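PDB 6GWI: putrescine aminotransferase from Halomonas elongata DSM 2581, which probably catalyses the pyridoxal-5'-phosphate-dependent transfer of an amino group from amines such as putrescine to a carbonyl acceptor. Local coordinates for residues Y82-F85 with T89-P92; R126-Y131 with P278-I283; Q5-L10 with S30-H35. All blocks are in the same frame, centred on the assembly; numbering follows the deposited sequence.

Contact 1: Y82-F85 with T89-P92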
loop_
_atom_site.group_PDB
_atom_site.type_symbol
_atom_site.label_atom_id
_atom_site.label_comp_id
_atom_site.label_asym_id
_atom_site.label_seq_id
_atom_site.Cartn_x
_atom_site.Cartn_y
_atom_site.Cartn_z
ATOM N N TYR B 82 -8.038 -1.791 -14.336
ATOM C CA TYR B 82 -7.847 -0.539 -15.050
ATOM C C TYR B 82 -7.726 0.576 -14.019
ATOM O O TYR B 82 -8.159 0.435 -12.872
ATOM C CB TYR B 82 -8.962 -0.250 -16.058
ATOM C CG TYR B 82 -8.485 0.796 -17.027
ATOM C CD1 TYR B 82 -7.554 0.482 -18.009
ATOM C CD2 TYR B 82 -8.897 2.115 -16.913
ATOM C CE1 TYR B 82 -7.076 1.445 -18.872
ATOM C CE2 TYR B 82 -8.426 3.084 -17.773
ATOM C CZ TYR B 82 -7.514 2.745 -18.749
ATOM O OH TYR B 82 -7.042 3.711 -19.609
ATOM N N ASN B 83 -7.100 1.674 -14.431
ATOM C CA ASN B 83 -6.804 2.743 -13.492
ATOM C C ASN B 83 -8.017 3.650 -13.311
ATOM O O ASN B 83 -8.929 3.696 -14.142
ATOM C CB ASN B 83 -5.592 3.561 -13.954
ATOM C CG ASN B 83 -5.904 4.475 -15.126
ATOM O OD1 ASN B 83 -6.565 5.504 -14.971
ATOM N ND2 ASN B 83 -5.402 4.118 -16.304
ATOM N N THR B 84 -8.038 4.346 -12.175
ATOM C CA THR B 84 -9.008 5.401 -11.921
ATOM C C THR B 84 -8.376 6.786 -12.015
ATOM O O THR B 84 -8.906 7.746 -11.445
ATOM C CB THR B 84 -9.663 5.202 -10.552
ATOM O OG1 THR B 84 -8.652 5.047 -9.547
ATOM C CG2 THR B 84 -10.558 3.974 -10.570
ATOM N N PHE B 85 -7.241 6.901 -12.715
ATOM C CA PHE B 85 -6.520 8.153 -12.898
ATOM C C PHE B 85 -7.029 8.971 -14.084
ATOM O O PHE B 85 -7.107 10.201 -14.004
ATOM C CB PHE B 85 -5.024 7.881 -13.128
ATOM C CG PHE B 85 -4.262 7.433 -11.906
ATOM C CD1 PHE B 85 -3.131 8.125 -11.492
ATOM C CD2 PHE B 85 -4.650 6.311 -11.189
ATOM C CE1 PHE B 85 -2.409 7.716 -10.381
ATOM C CE2 PHE B 85 -3.932 5.897 -10.074
ATOM C CZ PHE B 85 -2.810 6.602 -9.670
ATOM N N THR B 89 -13.415 5.594 -14.340
ATOM C CA THR B 89 -13.807 4.698 -13.264
ATOM C C THR B 89 -14.183 3.365 -13.900
ATOM O O THR B 89 -14.037 3.171 -15.111
ATOM C CB THR B 89 -14.955 5.288 -12.431
ATOM O OG1 THR B 89 -15.152 4.489 -11.255
ATOM C CG2 THR B 89 -16.253 5.338 -13.234
ATOM N N HIS B 90 -14.664 2.434 -13.085
ATOM C CA HIS B 90 -15.152 1.160 -13.590
ATOM C C HIS B 90 -16.282 0.690 -12.695
ATOM O O HIS B 90 -16.447 1.201 -11.577
ATOM C CB HIS B 90 -14.030 0.115 -13.667
ATOM C CG HIS B 90 -13.168 0.055 -12.445
ATOM N ND1 HIS B 90 -13.632 -0.399 -11.231
ATOM C CD2 HIS B 90 -11.869 0.387 -12.251
ATOM C CE1 HIS B 90 -12.657 -0.347 -10.341
ATOM N NE2 HIS B 90 -11.577 0.131 -10.933
ATOM N N PRO B 91 -17.095 -0.264 -13.147
ATOM C CA PRO B 91 -18.331 -0.618 -12.419
ATOM C C PRO B 91 -18.066 -1.068 -10.991
ATOM O O PRO B 91 -18.825 -0.704 -10.080
ATOM C CB PRO B 91 -18.931 -1.755 -13.261
ATOM C CG PRO B 91 -18.418 -1.510 -14.639
ATOM C CD PRO B 91 -17.033 -0.922 -14.471
ATOM N N PRO B 92 -17.032 -1.883 -10.741
ATOM C CA PRO B 92 -16.789 -2.299 -9.346
ATOM C C PRO B 92 -16.529 -1.132 -8.410
ATOM O O PRO B 92 -17.096 -1.085 -7.311
ATOM C CB PRO B 92 -15.571 -3.226 -9.466
ATOM C CG PRO B 92 -15.668 -3.773 -10.858
ATOM C CD PRO B 92 -16.153 -2.605 -11.681
HETATM O O HOH W 1 -8.790 0.776 -10.168
#

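Contact 2: R126-Y131 with P278-I283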
loop_
_atom_site.group_PDB
_atom_site.type_symbol
_atom_site.label_atom_id
_atom_site.label_comp_id
_atom_site.label_asym_id
_atom_site.label_seq_id
_atom_site.Cartn_x
_atom_site.Cartn_y
_atom_site.Cartn_z
ATOM N N ARG B 126 -2.381 13.385 4.521
ATOM C CA ARG B 126 -2.325 14.422 3.497
ATOM C C ARG B 126 -3.657 15.147 3.380
ATOM O O ARG B 126 -3.691 16.366 3.174
ATOM C CB ARG B 126 -1.920 13.826 2.150
ATOM C CG ARG B 126 -0.493 13.312 2.105
ATOM C CD ARG B 126 -0.083 12.933 0.684
ATOM N NE ARG B 126 0.154 14.103 -0.161
ATOM C CZ ARG B 126 0.241 14.063 -1.490
ATOM N NH1 ARG B 126 0.099 12.914 -2.134
ATOM N NH2 ARG B 126 0.466 15.176 -2.178
ATOM N N MET B 127 -4.770 14.420 3.522
ATOM C CA MET B 127 -6.077 15.058 3.465
ATOM C C MET B 127 -6.259 16.036 4.618
ATOM O O MET B 127 -6.765 17.148 4.429
ATOM C CB MET B 127 -7.182 14.006 3.498
ATOM C CG MET B 127 -7.505 13.384 2.158
ATOM S SD MET B 127 -8.890 12.245 2.319
ATOM C CE MET B 127 -9.129 11.780 0.607
ATOM N N VAL B 128 -5.850 15.637 5.824
ATOM C CA VAL B 128 -6.028 16.488 6.997
ATOM C C VAL B 128 -5.267 17.794 6.828
ATOM O O VAL B 128 -5.802 18.884 7.060
ATOM C CB VAL B 128 -5.592 15.736 8.267
ATOM C CG1 VAL B 128 -5.397 16.691 9.438
ATOM C CG2 VAL B 128 -6.619 14.677 8.625
ATOM N N ARG B 129 -4.008 17.704 6.403
ATOM C CA ARG B 129 -3.160 18.888 6.322
ATOM C C ARG B 129 -3.495 19.729 5.101
ATOM O O ARG B 129 -3.435 20.961 5.168
ATOM C CB ARG B 129 -1.690 18.454 6.343
ATOM C CG ARG B 129 -1.237 18.075 7.767
ATOM C CD ARG B 129 0.105 17.328 7.869
ATOM N NE ARG B 129 0.526 17.224 9.273
ATOM C CZ ARG B 129 1.676 16.701 9.699
ATOM N NH1 ARG B 129 2.563 16.215 8.841
ATOM N NH2 ARG B 129 1.942 16.669 10.999
ATOM N N ARG B 130 -3.895 19.090 4.003
ATOM C CA ARG B 130 -4.407 19.832 2.861
ATOM C C ARG B 130 -5.685 20.574 3.228
ATOM O O ARG B 130 -5.874 21.732 2.837
ATOM C CB ARG B 130 -4.646 18.869 1.698
ATOM C CG ARG B 130 -5.262 19.486 0.453
ATOM C CD ARG B 130 -4.372 20.539 -0.213
ATOM N NE ARG B 130 -4.933 20.951 -1.501
ATOM C CZ ARG B 130 -4.618 22.069 -2.150
ATOM N NH1 ARG B 130 -3.732 22.918 -1.644
ATOM N NH2 ARG B 130 -5.197 22.341 -3.313
ATOM N N TYR B 131 -6.563 19.927 3.998
ATOM C CA TYR B 131 -7.816 20.545 4.413
ATOM C C TYR B 131 -7.572 21.882 5.098
ATOM O O TYR B 131 -8.110 22.916 4.688
ATOM C CB TYR B 131 -8.574 19.597 5.345
ATOM C CG TYR B 131 -9.777 20.226 6.002
ATOM C CD1 TYR B 131 -10.983 20.343 5.322
ATOM C CD2 TYR B 131 -9.705 20.704 7.301
ATOM C CE1 TYR B 131 -12.081 20.919 5.923
ATOM C CE2 TYR B 131 -10.791 21.278 7.905
ATOM C CZ TYR B 131 -11.976 21.385 7.215
ATOM O OH TYR B 131 -13.060 21.961 7.827
ATOM N N PRO B 278 -16.705 10.662 13.170
ATOM C CA PRO B 278 -15.388 11.047 12.665
ATOM C C PRO B 278 -15.502 11.820 11.361
ATOM O O PRO B 278 -16.500 11.754 10.637
ATOM C CB PRO B 278 -14.675 9.705 12.465
ATOM C CG PRO B 278 -15.770 8.719 12.283
ATOM C CD PRO B 278 -16.900 9.200 13.147
ATOM N N ASP B 279 -14.474 12.612 11.097
ATOM C CA ASP B 279 -14.358 13.302 9.823
ATOM C C ASP B 279 -13.720 12.414 8.771
ATOM O O ASP B 279 -14.001 12.571 7.578
ATOM C CB ASP B 279 -13.560 14.592 10.013
ATOM C CG ASP B 279 -14.258 15.566 10.944
ATOM O OD1 ASP B 279 -15.266 16.168 10.522
ATOM O OD2 ASP B 279 -13.822 15.695 12.110
ATOM N N LEU B 280 -12.886 11.470 9.196
ATOM C CA LEU B 280 -12.241 10.528 8.294
ATOM C C LEU B 280 -12.162 9.173 8.976
ATOM O O LEU B 280 -12.004 9.076 10.192
ATOM C CB LEU B 280 -10.839 11.006 7.902
ATOM C CG LEU B 280 -10.736 12.405 7.291
ATOM C CD1 LEU B 280 -9.302 12.900 7.342
ATOM C CD2 LEU B 280 -11.246 12.408 5.857
ATOM N N MET B 281 -12.270 8.107 8.168
ATOM C CA MET B 281 -12.205 6.742 8.674
ATOM C C MET B 281 -11.407 5.883 7.698
ATOM O O MET B 281 -11.918 5.513 6.630
ATOM C CB MET B 281 -13.598 6.145 8.886
ATOM C CG MET B 281 -14.417 6.782 10.006
ATOM S SD MET B 281 -15.948 5.883 10.371
ATOM C CE MET B 281 -16.700 5.829 8.750
ATOM N N PRO B 282 -10.154 5.567 8.017
ATOM C CA PRO B 282 -9.433 4.575 7.212
ATOM C C PRO B 282 -9.970 3.176 7.467
ATOM O O PRO B 282 -10.438 2.848 8.562
ATOM C CB PRO B 282 -7.976 4.720 7.668
ATOM C CG PRO B 282 -8.040 5.357 9.010
ATOM C CD PRO B 282 -9.299 6.183 9.052
ATOM N N ILE B 283 -9.925 2.351 6.419
ATOM C CA ILE B 283 -10.475 1.002 6.465
ATOM C C ILE B 283 -9.618 0.080 5.612
ATOM O O ILE B 283 -8.925 0.513 4.689
ATOM C CB ILE B 283 -11.946 0.969 5.978
ATOM C CG1 ILE B 283 -12.051 1.625 4.600
ATOM C CG2 ILE B 283 -12.856 1.640 6.994
ATOM C CD1 ILE B 283 -13.417 1.486 3.964
#

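Contact 3: Q5-L10 with S30-H35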
loop_
_atom_site.group_PDB
_atom_site.type_symbol
_atom_site.label_atom_id
_atom_site.label_comp_id
_atom_site.label_asym_id
_atom_site.label_seq_id
_atom_site.Cartn_x
_atom_site.Cartn_y
_atom_site.Cartn_z
ATOM N N GLN B 5 10.755 -28.845 4.778
ATOM C CA GLN B 5 12.103 -28.298 4.868
ATOM C C GLN B 5 12.551 -27.660 3.558
ATOM O O GLN B 5 13.380 -26.743 3.575
ATOM C CB GLN B 5 13.074 -29.398 5.308
ATOM C CG GLN B 5 13.291 -30.513 4.294
ATOM C CD GLN B 5 12.286 -31.646 4.469
ATOM O OE1 GLN B 5 11.168 -31.430 4.940
ATOM N NE2 GLN B 5 12.684 -32.860 4.106
ATOM N N ASP B 6 12.012 -28.109 2.420
ATOM C CA ASP B 6 12.325 -27.455 1.152
ATOM C C ASP B 6 11.749 -26.047 1.116
ATOM O O ASP B 6 12.442 -25.090 0.751
ATOM C CB ASP B 6 11.788 -28.278 -0.021
ATOM C CG ASP B 6 12.404 -29.657 -0.098
ATOM O OD1 ASP B 6 13.605 -29.792 0.213
ATOM O OD2 ASP B 6 11.679 -30.608 -0.466
ATOM N N TYR B 7 10.465 -25.908 1.458
ATOM C CA TYR B 7 9.862 -24.590 1.617
ATOM C C TYR B 7 10.680 -23.721 2.562
ATOM O O TYR B 7 10.960 -22.553 2.269
ATOM C CB TYR B 7 8.434 -24.734 2.151
ATOM C CG TYR B 7 7.417 -25.127 1.109
ATOM C CD1 TYR B 7 7.244 -24.365 -0.036
ATOM C CD2 TYR B 7 6.625 -26.260 1.270
ATOM C CE1 TYR B 7 6.315 -24.712 -0.993
ATOM C CE2 TYR B 7 5.689 -26.618 0.312
ATOM C CZ TYR B 7 5.542 -25.838 -0.818
ATOM O OH TYR B 7 4.621 -26.169 -1.786
ATOM N N GLN B 8 11.051 -24.273 3.722
ATOM C CA GLN B 8 11.754 -23.485 4.727
ATOM C C GLN B 8 13.100 -23.003 4.202
ATOM O O GLN B 8 13.497 -21.858 4.446
ATOM C CB GLN B 8 11.935 -24.308 6.005
ATOM C CG GLN B 8 10.633 -24.629 6.738
ATOM C CD GLN B 8 10.839 -25.520 7.955
ATOM O OE1 GLN B 8 11.598 -26.488 7.911
ATOM N NE2 GLN B 8 10.155 -25.196 9.048
ATOM N N ALA B 9 13.813 -23.859 3.467
ATOM C CA ALA B 9 15.133 -23.480 2.977
ATOM C C ALA B 9 15.034 -22.382 1.925
ATOM O O ALA B 9 15.789 -21.403 1.965
ATOM C CB ALA B 9 15.856 -24.707 2.420
ATOM N N LEU B 10 14.110 -22.527 0.968
ATOM C CA LEU B 10 13.891 -21.472 -0.017
ATOM C C LEU B 10 13.421 -20.190 0.655
ATOM O O LEU B 10 13.880 -19.093 0.317
ATOM C CB LEU B 10 12.864 -21.913 -1.058
ATOM C CG LEU B 10 13.329 -22.856 -2.168
ATOM C CD1 LEU B 10 12.144 -23.192 -3.063
ATOM C CD2 LEU B 10 14.467 -22.274 -2.986
ATOM N N SER B 30 10.616 -21.492 9.400
ATOM C CA SER B 30 9.282 -20.922 9.289
ATOM C C SER B 30 8.219 -22.012 9.219
ATOM O O SER B 30 8.421 -23.072 8.618
ATOM C CB SER B 30 9.189 -20.030 8.048
ATOM O OG SER B 30 8.032 -19.209 8.085
ATOM N N ARG B 31 7.076 -21.733 9.835
ATOM C CA ARG B 31 5.869 -22.511 9.613
ATOM C C ARG B 31 5.361 -22.234 8.206
ATOM O O ARG B 31 5.484 -21.120 7.692
ATOM C CB ARG B 31 4.818 -22.111 10.643
ATOM C CG ARG B 31 5.201 -22.393 12.089
ATOM C CD ARG B 31 4.396 -21.481 13.005
ATOM N NE ARG B 31 4.766 -21.594 14.413
ATOM C CZ ARG B 31 4.475 -20.682 15.338
ATOM N NH1 ARG B 31 4.838 -20.876 16.598
ATOM N NH2 ARG B 31 3.865 -19.553 14.998
ATOM N N VAL B 32 4.780 -23.250 7.579
ATOM C CA VAL B 32 4.316 -23.139 6.199
ATOM C C VAL B 32 2.825 -23.446 6.190
ATOM O O VAL B 32 2.419 -24.597 6.396
ATOM C CB VAL B 32 5.082 -24.071 5.250
ATOM C CG1 VAL B 32 4.662 -23.808 3.815
ATOM C CG2 VAL B 32 6.585 -23.875 5.397
ATOM N N VAL B 33 2.012 -22.418 5.964
ATOM C CA VAL B 33 0.560 -22.557 5.911
ATOM C C VAL B 33 0.151 -22.766 4.460
ATOM O O VAL B 33 0.509 -21.968 3.585
ATOM C CB VAL B 33 -0.128 -21.320 6.513
ATOM C CG1 VAL B 33 -1.649 -21.442 6.434
ATOM C CG2 VAL B 33 0.330 -21.120 7.955
ATOM N N THR B 34 -0.633 -23.811 4.207
ATOM C CA THR B 34 -0.872 -24.256 2.840
ATOM C C THR B 34 -2.329 -24.221 2.408
ATOM O O THR B 34 -2.591 -24.000 1.224
ATOM C CB THR B 34 -0.349 -25.690 2.646
ATOM O OG1 THR B 34 -1.001 -26.572 3.568
ATOM C CG2 THR B 34 1.149 -25.743 2.868
ATOM N N HIS B 35 -3.279 -24.446 3.307
ATOM C CA HIS B 35 -4.683 -24.343 2.934
ATOM C C HIS B 35 -5.510 -24.146 4.195
ATOM O O HIS B 35 -5.031 -24.328 5.317
ATOM C CB HIS B 35 -5.152 -25.566 2.130
ATOM C CG HIS B 35 -5.146 -26.854 2.895
ATOM N ND1 HIS B 35 -3.985 -27.495 3.270
ATOM C CD2 HIS B 35 -6.164 -27.641 3.319
ATOM C CE1 HIS B 35 -4.288 -28.613 3.907
ATOM N NE2 HIS B 35 -5.604 -28.722 3.953
HETATM O O HOH W 2 12.382 -20.857 7.141
#

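Contact 1: Y82-F85 with T89-P92
At the edge of the His90 imidazole, Tyr82 O lies near the ring plane, 3.8 Å from His90 CD2, while Pro92 N and a water lie in that plane. Obliquely to the ring comes the methyl of Thr84, whose CG2 is 4.0 Å from His90 NE2. The phenol ring of Tyr82 carries an amide on one face: Asn83 ND2 sits 3.4 Å above the plane, displaced toward the rim. The water ties the two segments, donating to Tyr82 O at 2.8 Å and lying 3.0 Å from His90 NE2; its two partners subtend an angle of about 86°, so it fills the corner between carbonyl and ring. His90 holds the N-cap position of helix 91-103, and its ring is swung between the backbone N and the carbonyl carbon (chi1 46°), which brings it over to the 82-85 loop. That loop is shaped by an Asx turn: Asn83 OD1 accepts from Phe85 N at 2.7 Å, with the donor in the carbonyl plane on a lone pair, and takes a second bond from Phe86 N. The second subunit also reaches this contact. Asn83 ND2 bonds to Gly55 O of the second subunit, Thr89 OG1 to Asp11 of the second subunit, and His90 packs on Val33 of the second subunit.

Contact 2: R126-Y131 with P278-I283
Met127 O accepts a hydrogen bond from Tyr131 N at 2.8 Å, the regular i to i+4 bond of helix 117-134, and this turn of helix presents Met127 and Val128 to Leu280. The helix lies against the large-domain sheet of a fold type I PLP enzyme. Strand 280-283 is inserted there between strands 252-255 and 295-300, as backbone bonds of Leu280 with Ala255 and of Met281 with Leu298 attest. The contact itself is wholly apolar and rests on Leu280, whose two methyls go to different partners. CD1 turns to Val128, and CD2 faces the sulfur of Met127, with SD 4.3 Å away. Met127 gets there through a side chain stretched out beyond CG (chi2 -176°, chi3 176°), which carries SD along the sheet side of the helix; it also touches Leu307 and Val299, the latter shared with Leu280. The arginines of this turn make their bonds to other parts of the dimer. Arg126 NH1 bonds to Phe315 O and His316 ND1, its NH2 reaches Gln169 O of the second subunit, and Arg129 bonds to Gln141 O and Pro175 O. The same helix thus joins the sheet on one side and the dimer interface on another. Val128 and Leu280 approach obliquely through one branch each: Val128 CG2 stands anti to its own carbonyl carbon and meets Leu280 CD1 at 3.5 Å, tighter than usual for two methyl carbons.

Contact 3: Q5-L10 with S30-H35
Gln8 reaches from helix 4-14 to the backbone of Ser30. From CB its side chain runs beside the backbone N (chi1 -67°) and then extends. CG passes 3.3 Å from Ser30 O and 4.3 Å from Val32 CG2, CD lies 3.5 Å from the same carbonyl oxygen, and the tip atom NE2 donates to Ser30 O at 2.8 Å. This bond is nearly straight at the hydrogen (N-H...O 166°) and uses an N-H in the amide plane of Gln8, yet the donor stands above the carbonyl plane of Ser30, 42° out of it. A water adds a second link between the same two residues, donating a hydrogen bond to Gln8 O at 3.1 Å and accepting one from Ser30 N at 2.9 Å. One residue back, Tyr7 and Val32 cross at about a right angle. Tyr7 CB touches Val32 CG2 at 3.8 Å, while Val32 CG1 comes obliquely to the ring, 4.0 Å from Tyr7 CD2. Arg95 of the second subunit packs on Tyr7, and Arg31 and Val32 form a parallel ladder with a strand of that subunit. Further along, the strand carries a classic beta bulge where Thr34 and His35 share His42 as their opposite residue. The N-terminal helix is thus laid against the first strand of a three-stranded antiparallel meander, as in the N-terminal region of class III aminotransferases.

From the N terminus, contact 3 closes first, bringing helix 4-14 back to strand 31-37 after some twenty residues. Contact 1 then closes a very short loop, where the 82-85 segment meets the start of helix 91-103. Contact 2 is the long-range one, spanning about 150 residues from helix 117-134 to strand 280-283 of the large-domain sheet. The three lie in series, with no nesting or crossing. Within one chain the centres of contacts 1 and 3 are 37 Å apart, but the dimer joins such regions: Val33 of contact 3 packs on Tyr82 of the second subunit. Contact 2 lies on the opposite side of the chain's centre from contact 3.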